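Local coordinates for eukaryotic translation initiation factor 2A (Schizosaccharomyces pombe, PDB 3WJ9), which probably directs the binding of initiator methionyl-tRNA to 40S ribosomal subunits during translation of a small number of specific mRNAs, and is represented here by its beta-propeller part, at residues F30-N39 against F49-N60; Q70-E78 against Y87-G95. All coordinates share one frame; numbering follows the deposited sequence.

Contact 1 of 2, residues F30-N39 against F49-N60; sequences FEAISEPARN and FAYATATQVVIN
Arg38 and Asn39 both face Ala52 in a classic beta bulge, where strand 37-39 runs beside strand 49-53 with their directions 118° apart. Arg38 N donates to Ala52 O over 2.6 Å, Ala52 N returns a bond of 2.8 Å to Asn39 O from above the carbonyl plane, and Asn39 N adds a weak bond to Ala52 O. Ahead of the bulge, residues 30-36 fold over the hairpin. Tyr51, with CG between its backbone N and carbonyl carbon (chi1 64°), carries its ring toward them. Ile33 CG1 meets the edge of this ring, 3.4 Å from Tyr51 CE2, while Ile33 CD1 reaches on to Val58 CG2 at 3.5 Å. At the start of the loop, Asn60 OD1 lies at the edge of the Phe30 ring, 3.9 Å from Phe30 CE1, and ring and amide planes are 67° apart. The same Phe30 CE1 is 4.1 Å from Phe49 CE2. From the bulge Arg38 passes its CG against Ala52 O and, bent at chi3, brings NH2 to Ala54 CB, while NH1 makes a weak hydrogen bond to Thr76 O. With an alanine here, Ala54 would probably lose the cover of the guanidinium and Thr76 O its weak NH1 donor. The backbone bonds at the bulge thus fix the register of the segments, whereas the preceding loop is held to the sheet chiefly by packing on Tyr51, Thr53, Val58 and Phe49.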
loop_
_atom_site.group_PDB
_atom_site.type_symbol
_atom_site.label_atom_id
_atom_site.label_comp_id
_atom_site.label_asym_id
_atom_site.label_seq_id
_atom_site.Cartn_x
_atom_site.Cartn_y
_atom_site.Cartn_z
ATOM N N PHE A 30 25.435 -8.675 2.710
ATOM C CA PHE A 30 24.750 -7.400 2.914
ATOM C C PHE A 30 25.511 -6.403 3.783
ATOM O O PHE A 30 25.997 -6.735 4.865
ATOM C CB PHE A 30 23.365 -7.623 3.527
ATOM C CG PHE A 30 22.612 -6.347 3.789
ATOM C CD1 PHE A 30 21.972 -5.680 2.757
ATOM C CD2 PHE A 30 22.556 -5.807 5.064
ATOM C CE1 PHE A 30 21.285 -4.503 2.994
ATOM C CE2 PHE A 30 21.874 -4.631 5.305
ATOM C CZ PHE A 30 21.236 -3.978 4.272
ATOM N N GLU A 31 25.590 -5.170 3.291
ATOM C CA GLU A 31 26.075 -4.033 4.065
ATOM C C GLU A 31 25.560 -2.736 3.433
ATOM O O GLU A 31 25.401 -2.656 2.214
ATOM C CB GLU A 31 27.605 -4.032 4.146
ATOM C CG GLU A 31 28.186 -2.798 4.820
ATOM C CD GLU A 31 29.687 -2.872 4.989
ATOM O OE1 GLU A 31 30.399 -2.129 4.282
ATOM O OE2 GLU A 31 30.153 -3.662 5.836
ATOM N N ALA A 32 25.290 -1.733 4.266
ATOM C CA ALA A 32 24.704 -0.475 3.807
ATOM C C ALA A 32 25.739 0.500 3.241
ATOM O O ALA A 32 26.930 0.197 3.193
ATOM C CB ALA A 32 23.936 0.183 4.943
ATOM N N ILE A 33 25.271 1.672 2.813
ATOM C CA ILE A 33 26.142 2.715 2.271
ATOM C C ILE A 33 26.779 3.524 3.401
ATOM O O ILE A 33 26.285 3.513 4.530
ATOM C CB ILE A 33 25.368 3.682 1.325
ATOM C CG1 ILE A 33 24.481 2.914 0.349
ATOM C CG2 ILE A 33 26.315 4.562 0.518
ATOM C CD1 ILE A 33 23.660 3.824 -0.543
ATOM N N SER A 34 27.884 4.197 3.089
ATOM C CA SER A 34 28.502 5.185 3.969
ATOM C C SER A 34 27.479 6.101 4.631
ATOM O O SER A 34 27.478 6.273 5.851
ATOM C CB SER A 34 29.506 6.028 3.180
ATOM O OG SER A 34 30.042 7.069 3.975
ATOM N N GLU A 35 26.607 6.686 3.817
ATOM C CA GLU A 35 25.564 7.571 4.315
ATOM C C GLU A 35 24.530 6.803 5.130
ATOM O O GLU A 35 24.253 5.639 4.845
ATOM C CB GLU A 35 24.871 8.288 3.156
ATOM C CG GLU A 35 25.796 8.980 2.178
ATOM C CD GLU A 35 26.190 10.374 2.625
ATOM O OE1 GLU A 35 26.491 11.214 1.751
ATOM O OE2 GLU A 35 26.197 10.633 3.845
ATOM N N PRO A 36 23.956 7.456 6.151
ATOM C CA PRO A 36 22.845 6.852 6.892
ATOM C C PRO A 36 21.618 6.701 6.000
ATOM O O PRO A 36 21.347 7.585 5.189
ATOM C CB PRO A 36 22.591 7.854 8.023
ATOM C CG PRO A 36 23.100 9.153 7.492
ATOM C CD PRO A 36 24.294 8.797 6.656
ATOM N N ALA A 37 20.897 5.595 6.136
ATOM C CA ALA A 37 19.703 5.370 5.330
ATOM C C ALA A 37 18.558 6.253 5.814
ATOM O O ALA A 37 18.458 6.558 7.003
ATOM C CB ALA A 37 19.300 3.908 5.367
ATOM N N ARG A 38 17.700 6.663 4.887
ATOM C CA ARG A 38 16.584 7.548 5.205
ATOM C C ARG A 38 15.252 6.932 4.797
ATOM O O ARG A 38 14.187 7.430 5.163
ATOM C CB ARG A 38 16.759 8.901 4.517
ATOM C CG ARG A 38 16.829 8.813 3.004
ATOM C CD ARG A 38 16.799 10.190 2.372
ATOM N NE ARG A 38 17.988 10.974 2.691
ATOM C CZ ARG A 38 18.116 12.271 2.431
ATOM N NH1 ARG A 38 17.125 12.936 1.850
ATOM N NH2 ARG A 38 19.232 12.906 2.758
ATOM N N ASN A 39 15.321 5.847 4.035
ATOM C CA ASN A 39 14.129 5.169 3.545
ATOM C C ASN A 39 14.473 3.756 3.086
ATOM O O ASN A 39 15.641 3.452 2.841
ATOM C CB ASN A 39 13.498 5.965 2.402
ATOM C CG ASN A 39 12.073 5.540 2.114
ATOM O OD1 ASN A 39 11.416 4.927 2.953
ATOM N ND2 ASN A 39 11.586 5.871 0.924
ATOM N N PHE A 49 15.494 -5.562 -2.538
ATOM C CA PHE A 49 15.461 -4.633 -1.414
ATOM C C PHE A 49 16.164 -3.328 -1.775
ATOM O O PHE A 49 17.298 -3.338 -2.254
ATOM C CB PHE A 49 16.108 -5.259 -0.175
ATOM C CG PHE A 49 16.272 -4.304 0.976
ATOM C CD1 PHE A 49 15.204 -4.008 1.805
ATOM C CD2 PHE A 49 17.498 -3.711 1.233
ATOM C CE1 PHE A 49 15.352 -3.131 2.863
ATOM C CE2 PHE A 49 17.653 -2.835 2.289
ATOM C CZ PHE A 49 16.578 -2.545 3.107
ATOM N N ALA A 50 15.488 -2.207 -1.546
ATOM C CA ALA A 50 16.055 -0.899 -1.853
ATOM C C ALA A 50 16.038 0.003 -0.628
ATOM O O ALA A 50 15.051 0.047 0.101
ATOM C CB ALA A 50 15.295 -0.245 -2.996
ATOM N N TYR A 51 17.130 0.724 -0.405
ATOM C CA TYR A 51 17.162 1.715 0.660
ATOM C C TYR A 51 17.796 3.006 0.169
ATOM O O TYR A 51 18.705 2.991 -0.661
ATOM C CB TYR A 51 17.903 1.179 1.885
ATOM C CG TYR A 51 19.364 0.876 1.655
ATOM C CD1 TYR A 51 19.772 -0.384 1.242
ATOM C CD2 TYR A 51 20.337 1.844 1.864
ATOM C CE1 TYR A 51 21.103 -0.670 1.032
ATOM C CE2 TYR A 51 21.670 1.567 1.657
ATOM C CZ TYR A 51 22.049 0.308 1.240
ATOM O OH TYR A 51 23.377 0.021 1.029
ATOM N N ALA A 52 17.306 4.123 0.688
ATOM C CA ALA A 52 17.759 5.425 0.234
ATOM C C ALA A 52 18.674 6.088 1.248
ATOM O O ALA A 52 18.382 6.122 2.443
ATOM C CB ALA A 52 16.568 6.318 -0.062
ATOM N N THR A 53 19.797 6.592 0.755
ATOM C CA THR A 53 20.664 7.459 1.533
ATOM C C THR A 53 20.745 8.787 0.795
ATOM O O THR A 53 20.196 8.919 -0.300
ATOM C CB THR A 53 22.067 6.858 1.728
ATOM O OG1 THR A 53 22.789 6.894 0.491
ATOM C CG2 THR A 53 21.977 5.425 2.233
ATOM N N ALA A 54 21.418 9.768 1.384
ATOM C CA ALA A 54 21.525 11.087 0.772
ATOM C C ALA A 54 22.208 11.027 -0.591
ATOM O O ALA A 54 21.759 11.655 -1.549
ATOM C CB ALA A 54 22.274 12.034 1.691
ATOM N N THR A 55 23.289 10.261 -0.675
ATOM C CA THR A 55 24.109 10.226 -1.878
ATOM C C THR A 55 23.527 9.333 -2.972
ATOM O O THR A 55 23.461 9.732 -4.135
ATOM C CB THR A 55 25.540 9.745 -1.555
ATOM O OG1 THR A 55 26.081 10.533 -0.488
ATOM C CG2 THR A 55 26.444 9.873 -2.768
ATOM N N GLN A 56 23.110 8.126 -2.597
ATOM C CA GLN A 56 22.783 7.082 -3.566
ATOM C C GLN A 56 21.560 6.238 -3.190
ATOM O O GLN A 56 20.911 6.476 -2.171
ATOM C CB GLN A 56 23.996 6.164 -3.751
ATOM C CG GLN A 56 25.256 6.867 -4.225
ATOM C CD GLN A 56 26.517 6.038 -4.067
ATOM O OE1 GLN A 56 26.462 4.849 -3.769
ATOM N NE2 GLN A 56 27.670 6.680 -4.243
ATOM N N VAL A 57 21.244 5.262 -4.040
ATOM C CA VAL A 57 20.203 4.277 -3.757
ATOM C C VAL A 57 20.706 2.885 -4.137
ATOM O O VAL A 57 21.149 2.668 -5.264
ATOM C CB VAL A 57 18.890 4.573 -4.516
ATOM C CG1 VAL A 57 17.909 3.420 -4.353
ATOM C CG2 VAL A 57 18.269 5.871 -4.030
ATOM N N VAL A 58 20.637 1.945 -3.200
ATOM C CA VAL A 58 21.201 0.616 -3.421
ATOM C C VAL A 58 20.138 -0.478 -3.464
ATOM O O VAL A 58 19.260 -0.546 -2.606
ATOM C CB VAL A 58 22.241 0.273 -2.334
ATOM C CG1 VAL A 58 22.482 -1.225 -2.262
ATOM C CG2 VAL A 58 23.538 0.998 -2.613
ATOM N N ILE A 59 20.228 -1.329 -4.483
ATOM C CA ILE A 59 19.324 -2.460 -4.635
ATOM C C ILE A 59 20.056 -3.774 -4.358
ATOM O O ILE A 59 21.044 -4.096 -5.021
ATOM C CB ILE A 59 18.714 -2.502 -6.045
ATOM C CG1 ILE A 59 18.064 -1.156 -6.376
ATOM C CG2 ILE A 59 17.710 -3.636 -6.155
ATOM C CD1 ILE A 59 17.384 -1.119 -7.728
ATOM N N ASN A 60 19.565 -4.529 -3.380
ATOM C CA ASN A 60 20.205 -5.777 -2.978
ATOM C C ASN A 60 19.384 -7.013 -3.337
ATOM O O ASN A 60 18.211 -6.912 -3.695
ATOM C CB ASN A 60 20.473 -5.770 -1.471
ATOM C CG ASN A 60 21.365 -4.624 -1.040
ATOM O OD1 ASN A 60 20.888 -3.531 -0.735
ATOM N ND2 ASN A 60 22.669 -4.869 -1.007
#

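Contact 2 of 2, residues Q70-E78 against Y87-G95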
loop_
_atom_site.group_PDB
_atom_site.type_symbol
_atom_site.label_atom_id
_atom_site.label_comp_id
_atom_site.label_asym_id
_atom_site.label_seq_id
_atom_site.Cartn_x
_atom_site.Cartn_y
_atom_site.Cartn_z
ATOM N N GLN A 70 23.200 0.280 -8.646
ATOM C CA GLN A 70 23.451 1.587 -8.059
ATOM C C GLN A 70 22.726 2.698 -8.814
ATOM O O GLN A 70 22.904 2.865 -10.020
ATOM C CB GLN A 70 24.949 1.877 -8.022
ATOM C CG GLN A 70 25.276 3.185 -7.348
ATOM C CD GLN A 70 24.638 3.275 -5.978
ATOM O OE1 GLN A 70 25.123 2.684 -5.016
ATOM N NE2 GLN A 70 23.539 4.010 -5.887
ATOM N N LEU A 71 21.909 3.460 -8.093
ATOM C CA LEU A 71 21.198 4.592 -8.671
ATOM C C LEU A 71 21.682 5.913 -8.083
ATOM O O LEU A 71 21.657 6.101 -6.865
ATOM C CB LEU A 71 19.693 4.447 -8.450
ATOM C CG LEU A 71 19.107 3.062 -8.730
ATOM C CD1 LEU A 71 17.609 3.057 -8.482
ATOM C CD2 LEU A 71 19.425 2.628 -10.150
ATOM N N PRO A 72 22.118 6.839 -8.949
ATOM C CA PRO A 72 22.564 8.164 -8.507
ATOM C C PRO A 72 21.395 9.062 -8.113
ATOM O O PRO A 72 21.295 10.190 -8.593
ATOM C CB PRO A 72 23.290 8.716 -9.737
ATOM C CG PRO A 72 22.627 8.048 -10.886
ATOM C CD PRO A 72 22.238 6.672 -10.408
ATOM N N ALA A 73 20.525 8.555 -7.244
ATOM C CA ALA A 73 19.369 9.304 -6.775
ATOM C C ALA A 73 19.641 9.945 -5.418
ATOM O O ALA A 73 19.776 9.253 -4.407
ATOM C CB ALA A 73 18.150 8.401 -6.700
ATOM N N ALA A 74 19.716 11.270 -5.406
ATOM C CA ALA A 74 19.988 12.015 -4.183
ATOM C C ALA A 74 18.739 12.725 -3.674
ATOM O O ALA A 74 17.788 12.935 -4.427
ATOM C CB ALA A 74 21.104 13.019 -4.416
ATOM N N ASN A 75 18.752 13.083 -2.392
ATOM C CA ASN A 75 17.668 13.843 -1.769
ATOM C C ASN A 75 16.309 13.154 -1.873
ATOM O O ASN A 75 15.272 13.813 -1.832
ATOM C CB ASN A 75 17.577 15.239 -2.392
ATOM C CG ASN A 75 18.928 15.920 -2.499
ATOM O OD1 ASN A 75 19.701 15.947 -1.542
ATOM N ND2 ASN A 75 19.222 16.468 -3.673
ATOM N N THR A 76 16.317 11.832 -2.009
ATOM C CA THR A 76 15.079 11.070 -2.156
ATOM C C THR A 76 14.276 11.062 -0.864
ATOM O O THR A 76 14.831 11.195 0.223
ATOM C CB THR A 76 15.348 9.612 -2.576
ATOM O OG1 THR A 76 16.386 9.062 -1.758
ATOM C CG2 THR A 76 15.776 9.550 -4.031
ATOM N N TYR A 77 12.963 10.914 -0.991
ATOM C CA TYR A 77 12.090 10.806 0.170
ATOM C C TYR A 77 11.222 9.561 0.065
ATOM O O TYR A 77 10.840 8.972 1.075
ATOM C CB TYR A 77 11.199 12.042 0.309
ATOM C CG TYR A 77 11.896 13.281 0.827
ATOM C CD1 TYR A 77 12.938 13.866 0.121
ATOM C CD2 TYR A 77 11.504 13.867 2.021
ATOM C CE1 TYR A 77 13.575 14.997 0.593
ATOM C CE2 TYR A 77 12.135 14.998 2.501
ATOM C CZ TYR A 77 13.169 15.559 1.781
ATOM O OH TYR A 77 13.801 16.687 2.254
ATOM N N GLU A 78 10.902 9.172 -1.166
ATOM C CA GLU A 78 10.011 8.041 -1.400
ATOM C C GLU A 78 10.557 7.090 -2.461
ATOM O O GLU A 78 11.246 7.505 -3.394
ATOM C CB GLU A 78 8.618 8.536 -1.805
ATOM C CG GLU A 78 8.101 9.687 -0.955
ATOM C CD GLU A 78 6.790 9.373 -0.267
ATOM O OE1 GLU A 78 6.411 8.185 -0.222
ATOM O OE2 GLU A 78 6.146 10.315 0.241
ATOM N N TYR A 87 11.185 -2.123 -12.360
ATOM C CA TYR A 87 11.312 -0.671 -12.342
ATOM C C TYR A 87 11.161 -0.123 -10.925
ATOM O O TYR A 87 10.376 -0.637 -10.126
ATOM C CB TYR A 87 10.281 -0.028 -13.273
ATOM C CG TYR A 87 10.360 -0.519 -14.699
ATOM C CD1 TYR A 87 11.332 -0.041 -15.569
ATOM C CD2 TYR A 87 9.465 -1.467 -15.175
ATOM C CE1 TYR A 87 11.407 -0.493 -16.875
ATOM C CE2 TYR A 87 9.532 -1.924 -16.478
ATOM C CZ TYR A 87 10.504 -1.434 -17.324
ATOM O OH TYR A 87 10.570 -1.889 -18.620
ATOM N N LEU A 88 11.924 0.923 -10.626
ATOM C CA LEU A 88 11.892 1.560 -9.316
ATOM C C LEU A 88 11.799 3.073 -9.484
ATOM O O LEU A 88 12.596 3.673 -10.201
ATOM C CB LEU A 88 13.132 1.179 -8.502
ATOM C CG LEU A 88 13.285 1.761 -7.093
ATOM C CD1 LEU A 88 12.394 1.028 -6.103
ATOM C CD2 LEU A 88 14.734 1.708 -6.641
ATOM N N SER A 89 10.817 3.683 -8.826
ATOM C CA SER A 89 10.608 5.126 -8.926
ATOM C C SER A 89 11.127 5.850 -7.686
ATOM O O SER A 89 11.001 5.352 -6.569
ATOM C CB SER A 89 9.124 5.437 -9.140
ATOM O OG SER A 89 8.643 4.847 -10.336
ATOM N N THR A 90 11.710 7.028 -7.893
ATOM C CA THR A 90 12.307 7.794 -6.801
ATOM C C THR A 90 11.812 9.238 -6.758
ATOM O O THR A 90 12.124 10.026 -7.642
ATOM C CB THR A 90 13.848 7.816 -6.908
ATOM O OG1 THR A 90 14.234 8.443 -8.137
ATOM C CG2 THR A 90 14.414 6.406 -6.862
ATOM N N TRP A 91 11.056 9.580 -5.718
ATOM C CA TRP A 91 10.595 10.954 -5.514
ATOM C C TRP A 91 11.667 11.780 -4.811
ATOM O O TRP A 91 12.095 11.445 -3.707
ATOM C CB TRP A 91 9.298 10.978 -4.690
ATOM C CG TRP A 91 8.669 12.355 -4.520
ATOM C CD1 TRP A 91 7.649 12.878 -5.249
ATOM C CD2 TRP A 91 9.012 13.353 -3.547
ATOM N NE1 TRP A 91 7.341 14.141 -4.812
ATOM C CE2 TRP A 91 8.163 14.457 -3.762
ATOM C CE3 TRP A 91 9.956 13.425 -2.521
ATOM C CZ2 TRP A 91 8.229 15.616 -2.991
ATOM C CZ3 TRP A 91 10.021 14.578 -1.753
ATOM C CH2 TRP A 91 9.161 15.656 -1.993
ATOM N N GLU A 92 12.108 12.854 -5.458
ATOM C CA GLU A 92 12.976 13.831 -4.810
ATOM C C GLU A 92 12.155 15.070 -4.477
ATOM O O GLU A 92 11.024 15.210 -4.942
ATOM C CB GLU A 92 14.159 14.205 -5.705
ATOM C CG GLU A 92 15.027 13.037 -6.136
ATOM C CD GLU A 92 16.176 13.470 -7.028
ATOM O OE1 GLU A 92 16.966 12.599 -7.448
ATOM O OE2 GLU A 92 16.290 14.681 -7.308
ATOM N N ARG A 93 12.715 15.968 -3.674
ATOM C CA ARG A 93 12.039 17.224 -3.380
ATOM C C ARG A 93 12.139 18.136 -4.601
ATOM O O ARG A 93 13.226 18.327 -5.144
ATOM C CB ARG A 93 12.637 17.895 -2.140
ATOM C CG ARG A 93 11.874 19.129 -1.682
ATOM C CD ARG A 93 12.498 19.776 -0.454
ATOM N NE ARG A 93 12.430 18.921 0.730
ATOM C CZ ARG A 93 11.378 18.847 1.541
ATOM N NH1 ARG A 93 10.295 19.572 1.298
ATOM N NH2 ARG A 93 11.407 18.046 2.597
ATOM N N PRO A 94 10.999 18.688 -5.044
ATOM C CA PRO A 94 10.930 19.507 -6.262
ATOM C C PRO A 94 11.798 20.764 -6.214
ATOM O O PRO A 94 12.185 21.212 -5.136
ATOM C CB PRO A 94 9.444 19.880 -6.355
ATOM C CG PRO A 94 8.901 19.671 -4.985
ATOM C CD PRO A 94 9.676 18.528 -4.419
ATOM N N GLY A 95 12.096 21.316 -7.387
ATOM C CA GLY A 95 12.923 22.506 -7.492
ATOM C C GLY A 95 13.073 23.007 -8.917
ATOM O O GLY A 95 12.426 22.500 -9.834
#
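Tyr77 OH is gripped side-on by two nitrogens of Arg93, NH2 at 2.8 Å and NE at 3.0 Å. The hydroxyl oxygen lies in the guanidinium plane, which stands 85° from the tyrosine ring. The bend of the arginine at chi3 (-65°) turns NE and NH2 toward this single acceptor, a pairing likely to restrict rotation of the guanidinium. Trp91 comes to the same tyrosine, pointing the edge of its six-membered ring at the face of Tyr77 in an offset edge-to-face pair, centroids 5.3 Å apart, with CZ3 meeting Tyr77 CG and CE3 against Tyr77 CB. The backbones join as well: Tyr77 N donates to Trp91 O over 2.9 Å, and Trp91 N to Glu78 O over 3.1 Å. Glu78 and Trp91 lie on one face of the sheet, CB to CB 3.8 Å. Thr76 CG2 rests on Thr90 CB at 3.9 Å; the hydroxyl of Thr90 is hydrogen-bonded to Trp109 NE1. Farther along, Leu71 CD1 touches Leu88 CD2 at 3.7 Å, joining the last strand of one sheet to the second strand of the next. Strands 76-81 and 87-92, both in the first WD repeat, open a four-stranded antiparallel sheet, the arrangement expected of a beta-propeller blade.

From the N terminus, the chain first lays residues 30-39 against 49-60, so that contact 1 closes the turn between strands 37-42 and 48-53. It then passes through strand 67-71, at the far edge of the same four-stranded sheet from strand 37-42, before contact 2 closes the turn between strands 76-81 and 87-92. The two loops follow in series, neither nested nor crossed, with centres about 12 Å apart. Segment 70-78 is the connection: its start belongs to the sheet of contact 1, where Leu71 O probably accepts a hydrogen bond from Val57 N, and its end opens the next sheet. Together the contacts join two consecutive blades of the propeller.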